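Local structure of GST N-terminal domain-containing protein (Pseudomonas syringae pv. tomato, 3IC8) at residues 101-112 against 149-159. The protein is of unknown function but, with its thioredoxin-like N-terminal and helical C-terminal domains, resembles glutathione S-transferases and may bind glutathione. Numbering follows the deposited sequence.
Sequences VLFLHAVSLVFQ and VEQVKHQWPTF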
# COMPACT_ATOMS: atom_id res chain seq x y z
N VAL A 101 -23.17 -13.21 16.60
CA VAL A 101 -23.46 -11.95 17.24
C VAL A 101 -22.92 -10.74 16.51
O VAL A 101 -23.61 -9.79 16.30
CB VAL A 101 -22.85 -11.92 18.66
CG1 VAL A 101 -22.79 -10.57 19.20
CG2 VAL A 101 -23.60 -12.76 19.57
N LEU A 102 -21.67 -10.78 16.16
CA LEU A 102 -21.04 -9.68 15.47
C LEU A 102 -21.58 -9.41 14.09
O LEU A 102 -21.76 -8.29 13.71
CB LEU A 102 -19.54 -9.89 15.42
CG LEU A 102 -18.67 -8.66 15.46
CD1 LEU A 102 -19.02 -7.73 16.55
CD2 LEU A 102 -17.29 -9.08 15.55
N PHE A 103 -21.82 -10.47 13.35
CA PHE A 103 -22.35 -10.43 12.02
C PHE A 103 -23.74 -9.85 12.01
O PHE A 103 -24.08 -9.12 11.14
CB PHE A 103 -22.38 -11.85 11.46
CG PHE A 103 -22.98 -11.96 10.10
CD1 PHE A 103 -22.22 -11.85 8.99
CD2 PHE A 103 -24.30 -12.22 9.94
CE1 PHE A 103 -22.76 -11.96 7.78
CE2 PHE A 103 -24.83 -12.33 8.71
CZ PHE A 103 -24.06 -12.20 7.64
N LEU A 104 -24.53 -10.20 13.00
CA LEU A 104 -25.85 -9.70 13.11
C LEU A 104 -25.90 -8.22 13.33
O LEU A 104 -26.68 -7.56 12.73
CB LEU A 104 -26.55 -10.41 14.25
CG LEU A 104 -27.97 -10.00 14.52
CD1 LEU A 104 -28.74 -9.98 13.24
CD2 LEU A 104 -28.55 -10.99 15.40
N HIS A 105 -25.05 -7.70 14.17
CA HIS A 105 -24.97 -6.28 14.36
C HIS A 105 -24.54 -5.58 13.11
O HIS A 105 -25.07 -4.58 12.76
CB HIS A 105 -23.95 -5.98 15.44
CG HIS A 105 -24.39 -6.37 16.80
ND1 HIS A 105 -24.75 -5.46 17.75
CD2 HIS A 105 -24.55 -7.58 17.36
CE1 HIS A 105 -25.12 -6.09 18.84
NE2 HIS A 105 -25.01 -7.38 18.63
N ALA A 106 -23.55 -6.11 12.43
CA ALA A 106 -23.04 -5.43 11.26
C ALA A 106 -24.05 -5.28 10.15
O ALA A 106 -24.14 -4.27 9.55
CB ALA A 106 -21.80 -6.11 10.77
N VAL A 107 -24.80 -6.33 9.88
CA VAL A 107 -25.88 -6.29 8.92
C VAL A 107 -27.09 -5.43 9.26
O VAL A 107 -27.73 -4.93 8.38
CB VAL A 107 -26.25 -7.66 8.38
CG1 VAL A 107 -25.06 -8.27 7.78
CG2 VAL A 107 -26.78 -8.52 9.42
N SER A 108 -27.42 -5.33 10.52
CA SER A 108 -28.48 -4.46 10.95
C SER A 108 -28.14 -3.02 10.69
O SER A 108 -28.97 -2.25 10.31
CB SER A 108 -28.77 -4.61 12.44
OG SER A 108 -29.26 -5.87 12.75
N LEU A 109 -26.91 -2.66 10.96
CA LEU A 109 -26.47 -1.33 10.78
C LEU A 109 -26.48 -0.88 9.35
O LEU A 109 -26.88 0.21 9.07
CB LEU A 109 -25.06 -1.20 11.28
CG LEU A 109 -24.83 -1.09 12.76
CD1 LEU A 109 -23.39 -1.04 13.06
CD2 LEU A 109 -25.49 0.11 13.26
N VAL A 110 -25.97 -1.69 8.47
CA VAL A 110 -25.92 -1.39 7.08
C VAL A 110 -27.24 -1.37 6.35
O VAL A 110 -27.53 -0.47 5.59
CB VAL A 110 -25.03 -2.39 6.40
CG1 VAL A 110 -25.02 -2.19 4.94
CG2 VAL A 110 -23.67 -2.30 6.94
N PHE A 111 -28.03 -2.41 6.54
CA PHE A 111 -29.23 -2.55 5.77
C PHE A 111 -30.42 -1.87 6.40
O PHE A 111 -31.37 -2.49 6.75
CB PHE A 111 -29.48 -4.02 5.49
CG PHE A 111 -28.44 -4.64 4.65
CD1 PHE A 111 -28.28 -4.28 3.35
CD2 PHE A 111 -27.59 -5.58 5.16
CE1 PHE A 111 -27.33 -4.84 2.61
CE2 PHE A 111 -26.65 -6.13 4.40
CZ PHE A 111 -26.51 -5.76 3.13
N GLN A 112 -30.32 -0.58 6.56
CA GLN A 112 -31.39 0.24 7.02
C GLN A 112 -31.35 1.50 6.18
O GLN A 112 -30.36 1.80 5.60
CB GLN A 112 -31.29 0.53 8.51
CG GLN A 112 -29.98 1.00 8.95
CD GLN A 112 -30.01 1.58 10.34
OE1 GLN A 112 -30.87 2.36 10.68
NE2 GLN A 112 -29.04 1.21 11.13
N VAL A 149 -32.53 -2.10 15.98
CA VAL A 149 -31.39 -1.32 15.58
C VAL A 149 -30.83 -0.49 16.67
O VAL A 149 -29.66 -0.28 16.73
CB VAL A 149 -31.77 -0.39 14.50
CG1 VAL A 149 -30.63 -0.20 13.58
CG2 VAL A 149 -32.94 -0.92 13.82
N GLU A 150 -31.70 0.04 17.49
CA GLU A 150 -31.27 0.92 18.54
C GLU A 150 -30.39 0.16 19.50
O GLU A 150 -29.43 0.68 19.98
CB GLU A 150 -32.46 1.55 19.23
N GLN A 151 -30.75 -1.06 19.79
CA GLN A 151 -29.96 -1.86 20.66
C GLN A 151 -28.62 -2.17 20.06
O GLN A 151 -27.62 -2.17 20.72
CB GLN A 151 -30.69 -3.14 21.04
CG GLN A 151 -30.12 -3.87 22.21
CD GLN A 151 -29.98 -3.03 23.45
OE1 GLN A 151 -29.11 -3.26 24.25
NE2 GLN A 151 -30.83 -2.05 23.61
N VAL A 152 -28.62 -2.46 18.78
CA VAL A 152 -27.41 -2.77 18.11
C VAL A 152 -26.48 -1.58 18.14
O VAL A 152 -25.31 -1.72 18.35
CB VAL A 152 -27.69 -3.20 16.68
CG1 VAL A 152 -26.56 -2.91 15.79
CG2 VAL A 152 -27.99 -4.63 16.65
N LYS A 153 -27.02 -0.41 17.92
CA LYS A 153 -26.23 0.79 17.89
C LYS A 153 -25.59 1.03 19.22
O LYS A 153 -24.47 1.43 19.32
CB LYS A 153 -27.09 1.96 17.50
CG LYS A 153 -27.15 2.20 16.02
CD LYS A 153 -28.48 2.72 15.59
CE LYS A 153 -28.55 4.20 15.69
NZ LYS A 153 -29.87 4.64 16.18
N HIS A 154 -26.37 0.76 20.25
CA HIS A 154 -25.98 0.87 21.63
C HIS A 154 -24.87 -0.08 21.98
O HIS A 154 -23.99 0.25 22.69
CB HIS A 154 -27.22 0.55 22.43
CG HIS A 154 -27.04 0.60 23.91
ND1 HIS A 154 -27.00 -0.53 24.68
CD2 HIS A 154 -26.94 1.63 24.76
CE1 HIS A 154 -26.86 -0.20 25.94
NE2 HIS A 154 -26.83 1.11 26.02
N GLN A 155 -24.97 -1.29 21.50
CA GLN A 155 -23.96 -2.32 21.69
C GLN A 155 -22.63 -2.23 20.95
O GLN A 155 -21.65 -2.69 21.43
CB GLN A 155 -24.56 -3.71 21.62
CG GLN A 155 -25.50 -3.95 22.74
CD GLN A 155 -26.14 -5.28 22.69
OE1 GLN A 155 -26.05 -5.97 21.71
NE2 GLN A 155 -26.77 -5.67 23.76
N TRP A 156 -22.64 -1.63 19.77
CA TRP A 156 -21.55 -1.77 18.83
C TRP A 156 -20.22 -1.25 19.31
O TRP A 156 -19.20 -1.79 19.02
CB TRP A 156 -21.91 -1.14 17.51
CG TRP A 156 -20.87 -1.25 16.52
CD1 TRP A 156 -20.03 -0.29 16.15
CD2 TRP A 156 -20.52 -2.40 15.78
NE1 TRP A 156 -19.18 -0.74 15.21
CE2 TRP A 156 -19.46 -2.04 14.96
CE3 TRP A 156 -21.01 -3.69 15.72
CZ2 TRP A 156 -18.89 -2.93 14.09
CZ3 TRP A 156 -20.45 -4.54 14.87
CH2 TRP A 156 -19.39 -4.18 14.07
N PRO A 157 -20.26 -0.15 20.01
CA PRO A 157 -19.08 0.49 20.52
C PRO A 157 -18.34 -0.35 21.53
O PRO A 157 -17.16 -0.24 21.65
CB PRO A 157 -19.65 1.75 21.13
CG PRO A 157 -20.80 1.97 20.43
CD PRO A 157 -21.41 0.71 20.15
N THR A 158 -19.06 -1.17 22.27
CA THR A 158 -18.41 -2.03 23.20
C THR A 158 -17.50 -2.98 22.48
O THR A 158 -16.39 -3.16 22.88
CB THR A 158 -19.44 -2.81 24.01
OG1 THR A 158 -20.15 -1.93 24.86
CG2 THR A 158 -18.80 -3.82 24.83
N PHE A 159 -17.97 -3.60 21.42
CA PHE A 159 -17.15 -4.52 20.65
C PHE A 159 -15.99 -3.88 19.94
O PHE A 159 -14.94 -4.42 19.92
CB PHE A 159 -17.94 -5.25 19.58
CG PHE A 159 -19.21 -5.87 20.03
CD1 PHE A 159 -19.25 -6.75 21.06
CD2 PHE A 159 -20.37 -5.63 19.35
CE1 PHE A 159 -20.39 -7.31 21.43
CE2 PHE A 159 -21.50 -6.19 19.72
CZ PHE A 159 -21.52 -7.03 20.76
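H105 of helix 101-110 is pushed as a knob among V152, Q155, W156 and F159 of helix 149-159. The edge of the F159 ring stands over one imidazole face, with CE2 of F159 above the ring centre; the two planes meet at 87° and the centroids are 5.1 Å apart, a T-shaped (edge-to-face) pair. The model probably has this imidazole turned over, which leaves its individual N and C positions uncertain, but the ring as a whole lies nearly coplanar with the amide of Q155, 26° between planes, and the amide oxygen comes in at its edge. The V152 and H105 side chains run alongside each other in opposing senses; both methyls of V152 lie against the H105 ring, and CG1 also reaches CG of L109 at 3.9 Å. W156 is the reciprocal knob, set among L102, H105, A106 and L109. With CG anti to the backbone N, its indole reaches across to helix 101-110, where L109 CD1 lies over one face, toward the rim, and H105 CB approaches CE3 obliquely at 3.7 Å. Helices 88-110 and 149-167 belong to the all-helical C-terminal domain of the GST fold; their segments here cross at -119°, axes 9.5 Å apart. F201 makes a further edge-to-face pair with W156, and L102 and A106 also touch T188 of helix 180-193. L102 fills the angle between two aromatics, its CD1 lying 3.9 Å from W156 CZ3 and 3.8 Å from F159 CD2. V101 lies crosswise to F159, meeting CZ through CG1. Toward the other end, L109 CD2 rests on the aliphatic CG of K153 (3.8 Å). Past the helix end, the Q112 side chain turns back, its NE2 bonding L109 O while the amide lies against CG1 of V149.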